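Local structure of protein ACDH-11, isoform b (Caenorhabditis elegans, 4Y9J) at residues Ser18-Thr23 and Ser338-Val343; Tyr215-Tyr220 and Leu288-Ala293; Val451-Val456 and Val523-Ala528. The protein is a flavin-binding member of the acyl-CoA dehydrogenase family, with four copies of the chain in its assembly. One frame throughout, in Å; residues are numbered along the deposited sequence.

Interaction 1 of 3, residues Ser18-Thr23 and Ser338-Val343. With FAD (flavin-adenine dinucleotide), chain C.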
# COMPACT_ATOMS: atom_id res chain seq x y z
N SER B 18 -3.89 26.34 15.23
CA SER B 18 -3.79 25.81 13.88
C SER B 18 -4.55 26.71 12.89
O SER B 18 -5.54 27.31 13.26
CB SER B 18 -4.26 24.32 13.80
OG SER B 18 -5.66 24.23 13.96
N GLN B 19 -4.07 26.75 11.67
CA GLN B 19 -4.56 27.60 10.56
C GLN B 19 -5.83 27.06 9.97
O GLN B 19 -5.91 25.85 9.65
CB GLN B 19 -3.50 27.68 9.46
CG GLN B 19 -3.88 28.49 8.23
CD GLN B 19 -4.16 29.98 8.60
OE1 GLN B 19 -3.36 30.61 9.31
NE2 GLN B 19 -5.29 30.51 8.16
N THR B 20 -6.82 27.93 9.80
CA THR B 20 -8.08 27.57 9.06
C THR B 20 -7.78 27.51 7.57
O THR B 20 -7.14 28.40 7.01
CB THR B 20 -9.16 28.60 9.38
OG1 THR B 20 -9.31 28.67 10.82
CG2 THR B 20 -10.51 28.23 8.75
N GLY B 21 -8.17 26.43 6.93
CA GLY B 21 -8.07 26.26 5.53
C GLY B 21 -9.09 27.01 4.71
O GLY B 21 -9.96 27.67 5.24
N PRO B 22 -8.96 26.94 3.39
CA PRO B 22 -9.92 27.68 2.56
C PRO B 22 -11.28 27.04 2.55
O PRO B 22 -11.40 25.79 2.71
CB PRO B 22 -9.29 27.56 1.16
CG PRO B 22 -8.51 26.32 1.21
CD PRO B 22 -7.90 26.32 2.59
N THR B 23 -12.29 27.83 2.29
CA THR B 23 -13.67 27.40 2.17
C THR B 23 -14.13 27.46 0.71
O THR B 23 -13.91 28.48 0.05
CB THR B 23 -14.60 28.33 2.96
OG1 THR B 23 -14.20 28.34 4.33
CG2 THR B 23 -16.11 27.92 2.88
N SER B 338 -6.90 34.08 1.40
CA SER B 338 -6.31 35.39 1.62
C SER B 338 -6.98 36.22 2.71
O SER B 338 -6.35 37.10 3.29
CB SER B 338 -6.20 36.19 0.33
OG SER B 338 -7.41 36.79 -0.05
N THR B 339 -8.27 35.96 2.97
CA THR B 339 -8.98 36.67 4.02
C THR B 339 -8.74 36.08 5.40
O THR B 339 -9.18 36.58 6.37
CB THR B 339 -10.53 36.69 3.80
OG1 THR B 339 -11.05 35.36 3.91
CG2 THR B 339 -10.87 37.28 2.44
N LYS B 340 -8.07 34.93 5.47
CA LYS B 340 -7.89 34.16 6.69
C LYS B 340 -6.42 34.00 7.13
O LYS B 340 -6.16 33.68 8.28
CB LYS B 340 -8.36 32.70 6.43
CG LYS B 340 -9.83 32.43 6.57
CD LYS B 340 -10.00 30.95 6.29
CE LYS B 340 -10.66 30.75 4.96
NZ LYS B 340 -12.13 30.90 5.13
N ARG B 341 -5.48 34.16 6.21
CA ARG B 341 -4.06 33.86 6.50
C ARG B 341 -3.37 35.17 6.81
O ARG B 341 -3.29 35.99 5.93
CB ARG B 341 -3.39 33.17 5.31
CG ARG B 341 -1.95 32.73 5.54
CD ARG B 341 -1.71 31.88 6.80
NE ARG B 341 -0.29 31.43 6.91
CZ ARG B 341 0.24 30.67 7.90
NH1 ARG B 341 -0.47 30.18 8.91
NH2 ARG B 341 1.56 30.36 7.86
N VAL B 342 -2.86 35.32 8.03
CA VAL B 342 -2.10 36.50 8.46
C VAL B 342 -0.65 36.31 8.13
O VAL B 342 -0.03 35.28 8.49
CB VAL B 342 -2.21 36.76 9.96
CG1 VAL B 342 -1.43 38.02 10.34
CG2 VAL B 342 -3.68 36.90 10.35
N VAL B 343 -0.11 37.30 7.44
CA VAL B 343 1.30 37.37 7.13
C VAL B 343 1.77 38.83 7.35
O VAL B 343 1.22 39.79 6.80
CB VAL B 343 1.64 36.89 5.71
CG1 VAL B 343 1.17 35.43 5.50
CG2 VAL B 343 1.08 37.87 4.67
PA FAD C . 2.72 31.60 4.05
O1A FAD C . 3.68 32.78 4.42
O2A FAD C . 1.53 31.36 4.99
O5B FAD C . 1.97 31.83 2.61
C5B FAD C . 2.73 32.18 1.48
C4B FAD C . 1.86 33.10 0.68
O4B FAD C . 1.79 34.29 1.50
C3B FAD C . 2.55 33.42 -0.64
O3B FAD C . 1.64 33.86 -1.68
C2B FAD C . 3.48 34.56 -0.22
O2B FAD C . 3.79 35.44 -1.28
C1B FAD C . 2.51 35.29 0.71
N9A FAD C . 3.22 36.28 1.53
C8A FAD C . 3.88 36.02 2.71
N7A FAD C . 4.38 37.22 3.20
C5A FAD C . 4.00 38.24 2.31
C6A FAD C . 4.17 39.70 2.22
N6A FAD C . 4.88 40.27 3.21
N1A FAD C . 3.62 40.37 1.18
C2A FAD C . 2.92 39.79 0.19
N3A FAD C . 2.73 38.45 0.21
C4A FAD C . 3.24 37.64 1.20
N1 FAD C . 10.86 25.17 6.52
C2 FAD C . 11.85 24.98 7.41
O2 FAD C . 12.10 25.90 8.19
N3 FAD C . 12.62 23.89 7.40
C4 FAD C . 12.41 22.87 6.60
O4 FAD C . 13.07 21.82 6.63
C4X FAD C . 11.31 22.96 5.60
N5 FAD C . 10.96 21.94 4.76
C5X FAD C . 9.98 22.10 3.81
C6 FAD C . 9.63 21.08 2.91
C7 FAD C . 8.59 21.30 1.97
C7M FAD C . 8.26 20.24 0.99
C8 FAD C . 7.87 22.57 1.96
C8M FAD C . 6.75 22.83 0.95
C9 FAD C . 8.20 23.58 2.84
C9A FAD C . 9.21 23.40 3.78
N10 FAD C . 9.52 24.36 4.70
C10 FAD C . 10.55 24.21 5.63
C1' FAD C . 8.69 25.56 4.73
C2' FAD C . 8.88 26.67 3.73
O2' FAD C . 10.13 27.38 3.97
C3' FAD C . 7.59 27.48 3.87
O3' FAD C . 6.49 26.80 3.24
C4' FAD C . 7.79 28.75 3.10
O4' FAD C . 8.78 29.51 3.83
C5' FAD C . 6.42 29.44 2.93
O5' FAD C . 5.94 29.78 4.24
P FAD C . 4.43 29.28 4.69
O1P FAD C . 4.29 27.82 4.34
O2P FAD C . 4.27 29.70 6.16
O3P FAD C . 3.53 30.19 3.70
O HOH W 1 -3.22 33.14 10.05
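Q19 and T20, in an irregular extended loop, run in the opposite chain direction past R341 and K340, with the CA atoms of T20 and K340 7.0 Å apart, so side chains rather than paired backbones make the contact. The Q19 side chain leaves with CG anti to the backbone N (chi1 178°) and then bends, bringing its amide between the two segments. OE1 of Q19 takes a nearly straight hydrogen bond from NH1 of R341 (2.9 Å, 172°); the oxygen lies in the guanidinium plane, while amide and guanidinium stand 85° apart. NE2 of Q19 gives one proton to O of T20 (3.0 Å), on a lone pair, and another to O of K340 (3.3 Å), reached from above its carbonyl plane. Bonds at both ends are consistent with this choice of amide O and N. A water accepts from N of V342 and lies 2.6 Å from OE1 of Q19. K340 crosses T20 at about a right angle, its CD 3.7 Å from CG2 of T20 and its CE against the carbonyl of G21; its ammonium is salt-bridged to D336, which also accepts from the backbone N of T23. R341 turns NE to O2A of FAD (2.6 Å), and NH2 adds weak bonds to O2A and O2P. NH1 of R341 also donates to O of K193 of the second subunit. Q19 is thus a second-shell partner, consistent with positioning an arginine that binds the FAD pyrophosphate in a site shared between subunits, where T191 and S225 of the second subunit also bind FAD.

Interaction 2 of 3, residues Tyr215-Tyr220 and Leu288-Ala293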
# COMPACT_ATOMS: atom_id res chain seq x y z
N TYR B 215 -17.94 -6.86 -37.13
CA TYR B 215 -16.55 -7.24 -37.27
C TYR B 215 -16.00 -7.70 -35.88
O TYR B 215 -16.54 -7.38 -34.79
CB TYR B 215 -15.70 -6.04 -37.75
CG TYR B 215 -16.00 -5.60 -39.16
CD1 TYR B 215 -17.21 -4.95 -39.46
CD2 TYR B 215 -15.11 -5.90 -40.21
CE1 TYR B 215 -17.53 -4.60 -40.77
CE2 TYR B 215 -15.44 -5.58 -41.51
CZ TYR B 215 -16.64 -4.94 -41.79
OH TYR B 215 -16.92 -4.60 -43.09
N ARG B 216 -14.87 -8.41 -35.96
CA ARG B 216 -14.03 -8.87 -34.83
C ARG B 216 -12.83 -7.95 -34.86
O ARG B 216 -12.19 -7.89 -35.91
CB ARG B 216 -13.46 -10.26 -35.20
CG ARG B 216 -14.13 -11.47 -34.67
CD ARG B 216 -13.17 -12.67 -34.79
NE ARG B 216 -12.94 -13.19 -36.15
CZ ARG B 216 -11.75 -13.36 -36.78
NH1 ARG B 216 -10.58 -13.02 -36.26
NH2 ARG B 216 -11.75 -13.91 -37.97
N LEU B 217 -12.52 -7.28 -33.76
CA LEU B 217 -11.35 -6.41 -33.69
C LEU B 217 -10.16 -7.08 -33.00
O LEU B 217 -10.31 -7.73 -31.95
CB LEU B 217 -11.66 -5.08 -32.96
CG LEU B 217 -12.83 -4.26 -33.47
CD1 LEU B 217 -13.01 -2.96 -32.72
CD2 LEU B 217 -12.77 -4.05 -35.00
N HIS B 218 -8.98 -6.78 -33.56
CA HIS B 218 -7.69 -7.29 -33.10
C HIS B 218 -6.70 -6.15 -33.07
O HIS B 218 -6.35 -5.58 -34.14
CB HIS B 218 -7.22 -8.44 -34.03
CG HIS B 218 -8.05 -9.68 -33.92
ND1 HIS B 218 -9.17 -9.90 -34.71
CD2 HIS B 218 -7.93 -10.76 -33.14
CE1 HIS B 218 -9.72 -11.05 -34.38
NE2 HIS B 218 -8.98 -11.59 -33.43
N GLY B 219 -6.28 -5.78 -31.90
CA GLY B 219 -5.38 -4.63 -31.73
C GLY B 219 -5.02 -4.37 -30.31
O GLY B 219 -5.49 -5.12 -29.38
N TYR B 220 -4.22 -3.32 -30.08
CA TYR B 220 -3.79 -2.95 -28.78
C TYR B 220 -4.11 -1.47 -28.53
O TYR B 220 -3.58 -0.62 -29.27
CB TYR B 220 -2.30 -3.20 -28.60
CG TYR B 220 -1.83 -3.19 -27.15
CD1 TYR B 220 -1.64 -2.02 -26.42
CD2 TYR B 220 -1.51 -4.37 -26.55
CE1 TYR B 220 -1.18 -2.06 -25.11
CE2 TYR B 220 -1.12 -4.42 -25.23
CZ TYR B 220 -0.91 -3.29 -24.52
OH TYR B 220 -0.52 -3.42 -23.20
N LEU B 288 -5.60 -1.93 -23.31
CA LEU B 288 -6.52 -3.00 -23.76
C LEU B 288 -5.94 -3.81 -24.86
O LEU B 288 -5.55 -3.28 -25.92
CB LEU B 288 -7.90 -2.45 -24.19
CG LEU B 288 -8.62 -1.57 -23.16
CD1 LEU B 288 -9.91 -1.10 -23.84
CD2 LEU B 288 -8.85 -2.24 -21.86
N LEU B 289 -6.01 -5.13 -24.70
CA LEU B 289 -5.68 -6.03 -25.76
C LEU B 289 -6.98 -6.58 -26.30
O LEU B 289 -7.70 -7.33 -25.59
CB LEU B 289 -4.69 -7.10 -25.30
CG LEU B 289 -4.36 -8.23 -26.25
CD1 LEU B 289 -3.76 -7.75 -27.56
CD2 LEU B 289 -3.37 -9.28 -25.71
N LEU B 290 -7.24 -6.25 -27.55
CA LEU B 290 -8.43 -6.66 -28.32
C LEU B 290 -8.12 -7.88 -29.13
O LEU B 290 -7.23 -7.89 -30.01
CB LEU B 290 -8.93 -5.57 -29.25
CG LEU B 290 -9.82 -4.43 -28.69
CD1 LEU B 290 -9.48 -3.90 -27.36
CD2 LEU B 290 -9.93 -3.28 -29.64
N ASP B 291 -8.83 -8.96 -28.83
CA ASP B 291 -8.69 -10.17 -29.57
C ASP B 291 -10.05 -10.76 -29.84
O ASP B 291 -10.54 -11.60 -29.07
CB ASP B 291 -7.83 -11.16 -28.79
CG ASP B 291 -7.64 -12.47 -29.51
OD1 ASP B 291 -8.01 -12.62 -30.70
OD2 ASP B 291 -7.13 -13.39 -28.85
N GLY B 292 -10.66 -10.34 -30.94
CA GLY B 292 -11.99 -10.84 -31.31
C GLY B 292 -13.15 -10.04 -30.66
O GLY B 292 -14.30 -10.55 -30.58
N ALA B 293 -12.89 -8.81 -30.24
CA ALA B 293 -13.95 -7.90 -29.74
C ALA B 293 -14.97 -7.63 -30.83
O ALA B 293 -14.64 -7.18 -31.90
CB ALA B 293 -13.35 -6.60 -29.27
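L217 meets G292 and A293 together, forming a G1 beta bulge in the antiparallel pairing. N of L217 donates to O of A293 (2.8 Å), and O of L217 accepts twice: from N of G292 (2.8 Å), which stands above the carbonyl plane, and from N of A293 (3.3 Å), which lies on a lone pair. G292 has the positive phi (86°) usual for the first position of such a bulge. Beyond it, G219 and L290 form a hydrogen-bonded pair, N of G219 to O of L290 (3.0 Å) and N of L290 to O of G219 (2.8 Å); O of L290 also receives a CA-H...O contact from H218. Outward, the backbones of R216 and H218 bond to V208 and Y206, and that of L289 to Q270. The H218 ring has N of G292 over one face, 3.2 Å above the plane, without a hydrogen bond. OD1 of D291 lies at the ring edge, 3.1 Å from CD2 of H218, with carboxylate and ring 54° apart. OD2 of D291 accepts from backbone N of H11 of the third subunit, whose NE2 also donates to O of L289. Y220 OH is bonded to E287. CB of L217 packs on CD2 of L290, on the face opposite H218 and D291. Within the middle-domain sheet, strand 214-225 lies between strands 206-209 and 285-298; L217 packs on strand 231-238, while L288 and L290 reach I269 of strand 269-274.

Interaction 3 of 3, residues Val451-Val456 and Val523-Ala528; sequences VLSLDV and VARHIA. With UCC (S-{(3S,5R,9R)-1-[(2R,3S,4R,5R)-5-(6-amino-9H-purin-9-yl)-4-hydroxy-3-(phosphonooxy)tetrahydrofuran-2-yl]-3,5,9-trihydroxy-8,8-dimethyl-3,5-dioxido-10,14-dioxo-2,4,6-trioxa-11,15-diaza-3lambda~5~,5lambda~5~-diphosphaheptadecan-17-yl} undecanethioate), chain F.
S453 points toward the first turn of helix 524-545, where the short helix axes come within 8.4 Å at 68° and CA of S453 lies 5.2 Å from CA of R525. The serine presents two sides. Its CB rests on CB of A524 (3.9 Å) and near that residue's carbonyl, while OG, set beside its own backbone N (chi1 -64°), lies against CA of R525 (3.3 Å) and faces CB of A528. That hydroxyl is bonded to O of T449 one turn earlier; no hydrogen bond crosses between the two segments, and toward the other helix it meets carbon atoms. S453 sits between the two alanines, with an apolar contact from its own helix on each: CD2 of L454 reaches CB of A524 (4.2 Å), although the L454 side chain sets off away from that helix, and CG2 of V456 touches CB of A528 (4.1 Å). R525 runs past S453, carrying NE to N450 and NH2 to a salt bridge with E416 of the second subunit. On the far side of helix 449-461, CG1 of V451 lies 3.7 Å from NP2 of UCC; the carboxylate of D455, salt-bridged to R458 and R396, lies near the adenine N6 of UCC. V451 and L454 also touch FAD. Small residues at a close crossing thus join helix 524-545 of the additional C-terminal helical region to helix 449-461 of the acyl-CoA dehydrogenase C-terminal domain, which lines the UCC and FAD pockets.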
# COMPACT_ATOMS: atom_id res chain seq x y z
N VAL B 451 -0.35 20.21 -31.68
CA VAL B 451 -1.13 19.40 -32.61
C VAL B 451 -2.41 20.14 -32.89
O VAL B 451 -2.86 20.16 -34.02
CB VAL B 451 -1.35 17.97 -32.04
CG1 VAL B 451 -2.48 17.21 -32.74
CG2 VAL B 451 -0.03 17.18 -32.09
N LEU B 452 -3.01 20.74 -31.88
CA LEU B 452 -4.20 21.57 -32.11
C LEU B 452 -3.89 22.86 -32.84
O LEU B 452 -4.76 23.41 -33.59
CB LEU B 452 -4.98 21.83 -30.84
CG LEU B 452 -5.61 20.57 -30.23
CD1 LEU B 452 -6.47 20.95 -29.03
CD2 LEU B 452 -6.46 19.78 -31.20
N SER B 453 -2.71 23.42 -32.62
CA SER B 453 -2.29 24.59 -33.41
C SER B 453 -2.21 24.24 -34.91
O SER B 453 -2.55 25.05 -35.75
CB SER B 453 -0.97 25.17 -32.90
OG SER B 453 -1.06 25.68 -31.57
N LEU B 454 -1.82 23.00 -35.22
CA LEU B 454 -1.83 22.52 -36.56
C LEU B 454 -3.26 22.32 -37.10
O LEU B 454 -3.48 22.53 -38.30
CB LEU B 454 -1.07 21.23 -36.66
CG LEU B 454 0.43 21.41 -36.47
CD1 LEU B 454 1.08 20.07 -36.53
CD2 LEU B 454 1.02 22.27 -37.54
N ASP B 455 -4.21 21.99 -36.24
CA ASP B 455 -5.63 21.88 -36.62
C ASP B 455 -6.14 23.25 -36.94
O ASP B 455 -6.94 23.41 -37.89
CB ASP B 455 -6.49 21.24 -35.53
CG ASP B 455 -7.96 21.04 -35.96
OD1 ASP B 455 -8.18 20.42 -37.04
OD2 ASP B 455 -8.92 21.48 -35.26
N VAL B 456 -5.71 24.26 -36.20
CA VAL B 456 -6.09 25.60 -36.58
C VAL B 456 -5.68 25.89 -38.04
O VAL B 456 -6.42 26.54 -38.86
CB VAL B 456 -5.51 26.64 -35.60
CG1 VAL B 456 -5.76 28.03 -36.13
CG2 VAL B 456 -6.13 26.51 -34.23
N VAL B 523 5.31 28.46 -36.87
CA VAL B 523 4.68 29.49 -36.04
C VAL B 523 3.23 29.17 -35.73
O VAL B 523 2.46 30.04 -35.34
CB VAL B 523 4.84 30.91 -36.64
CG1 VAL B 523 6.32 31.31 -36.63
CG2 VAL B 523 4.32 30.99 -38.07
N ALA B 524 2.84 27.91 -35.88
CA ALA B 524 1.40 27.58 -35.73
C ALA B 524 0.87 27.97 -34.32
O ALA B 524 -0.26 28.43 -34.18
CB ALA B 524 1.18 26.13 -36.02
N ARG B 525 1.67 27.80 -33.24
CA ARG B 525 1.19 28.13 -31.94
C ARG B 525 1.01 29.64 -31.74
O ARG B 525 0.07 30.10 -31.10
CB ARG B 525 2.15 27.51 -30.83
CG ARG B 525 1.64 27.79 -29.45
CD ARG B 525 2.62 27.42 -28.32
NE ARG B 525 2.83 26.01 -28.22
CZ ARG B 525 3.16 25.40 -27.08
NH1 ARG B 525 3.30 26.10 -25.94
NH2 ARG B 525 3.34 24.11 -27.09
N HIS B 526 1.93 30.43 -32.28
CA HIS B 526 1.84 31.88 -32.20
C HIS B 526 0.58 32.40 -32.93
O HIS B 526 -0.08 33.26 -32.44
CB HIS B 526 3.09 32.54 -32.75
CG HIS B 526 4.34 32.17 -32.02
ND1 HIS B 526 4.94 30.93 -32.13
CD2 HIS B 526 5.10 32.88 -31.16
CE1 HIS B 526 6.04 30.91 -31.37
NE2 HIS B 526 6.15 32.07 -30.77
N ILE B 527 0.29 31.84 -34.10
CA ILE B 527 -0.93 32.15 -34.86
C ILE B 527 -2.16 31.79 -34.01
O ILE B 527 -3.01 32.66 -33.77
CB ILE B 527 -0.96 31.41 -36.22
CG1 ILE B 527 0.15 31.92 -37.11
CG2 ILE B 527 -2.35 31.51 -36.89
CD1 ILE B 527 0.38 31.17 -38.41
N ALA B 528 -2.22 30.56 -33.48
CA ALA B 528 -3.34 30.13 -32.68
C ALA B 528 -3.56 31.01 -31.44
O ALA B 528 -4.70 31.38 -31.13
CB ALA B 528 -3.26 28.65 -32.33
OA1 UCC F . -7.22 11.75 -25.40
CA1 UCC F . -8.34 11.11 -25.48
CA2 UCC F . -9.38 10.85 -24.38
CA3 UCC F . -9.34 11.66 -23.12
CA4 UCC F . -10.78 12.06 -22.65
CA5 UCC F . -10.95 13.58 -22.80
CA6 UCC F . -11.65 14.17 -21.63
CA7 UCC F . -11.83 15.67 -21.77
CA8 UCC F . -12.68 15.87 -20.58
CA9 UCC F . -12.42 16.93 -19.66
C10 UCC F . -12.02 16.48 -18.33
C11 UCC F . -10.61 17.06 -18.23
S UCC F . -8.92 10.35 -26.85
CP1 UCC F . -7.70 10.55 -28.20
CP2 UCC F . -7.44 11.96 -28.62
NP1 UCC F . -6.68 12.04 -29.89
CP3 UCC F . -6.65 13.22 -30.51
OP1 UCC F . -7.10 14.27 -30.04
CP4 UCC F . -6.07 13.24 -31.91
CP5 UCC F . -4.99 14.33 -32.00
NP2 UCC F . -4.67 14.37 -33.42
CP6 UCC F . -5.36 15.05 -34.33
OP2 UCC F . -6.28 15.81 -34.06
CP8 UCC F . -4.83 14.91 -35.75
OP3 UCC F . -4.80 16.23 -36.36
CPB UCC F . -5.70 14.13 -36.71
CP7 UCC F . -7.21 14.36 -36.72
CP9 UCC F . -5.83 12.76 -35.92
CPA UCC F . -4.92 13.51 -37.90
O7 UCC F . -5.84 12.73 -38.71
P2 UCC F . -5.46 12.41 -40.26
O21 UCC F . -6.54 11.53 -40.88
O22 UCC F . -3.96 12.07 -40.27
O6 UCC F . -5.52 13.92 -40.86
P1 UCC F . -6.49 14.51 -41.98
O11 UCC F . -6.35 13.79 -43.32
O12 UCC F . -6.21 15.98 -41.90
O5' UCC F . -7.97 14.17 -41.29
C5' UCC F . -8.91 13.30 -41.97
C4' UCC F . -10.29 13.97 -42.12
C3' UCC F . -10.20 15.25 -42.95
O3' UCC F . -11.44 15.34 -43.61
P3 UCC F . -11.57 15.25 -45.18
O33 UCC F . -13.07 15.28 -45.37
O32 UCC F . -11.07 13.87 -45.53
O31 UCC F . -10.75 16.46 -45.69
C2' UCC F . -10.09 16.39 -41.95
O2' UCC F . -10.71 17.61 -42.34
O4' UCC F . -10.79 14.36 -40.83
C1' UCC F . -10.93 15.77 -40.82
N9 UCC F . -10.69 16.30 -39.48
C4 UCC F . -11.57 17.09 -38.86
N3 UCC F . -12.82 17.54 -39.13
C8 UCC F . -9.57 16.15 -38.73
N7 UCC F . -9.73 16.81 -37.57
C5 UCC F . -10.95 17.40 -37.58
C6 UCC F . -11.76 18.21 -36.63
N6 UCC F . -11.24 18.54 -35.42
N1 UCC F . -12.99 18.65 -37.05
C2 UCC F . -13.48 18.32 -38.26

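In the fold
None of the three contacts touches another: about 53 Å separates the centres of interactions 1 and 2, about 41 Å those of interactions 1 and 3, and about 34 Å those of interactions 2 and 3. Along the chain, loop 18-23 of interaction 1 comes first; both strands of interaction 2 follow before 338-343 completes interaction 1, and interaction 3 opens later still. Interaction 1 ties the N-terminal region to the turn that follows helix 304-338, interaction 2 belongs to the middle-domain sheet, and interaction 3 joins two C-terminal helices. All three reach the second subunit. Interactions 1 and 3 contribute to different FAD sites, so each chain helps to form two.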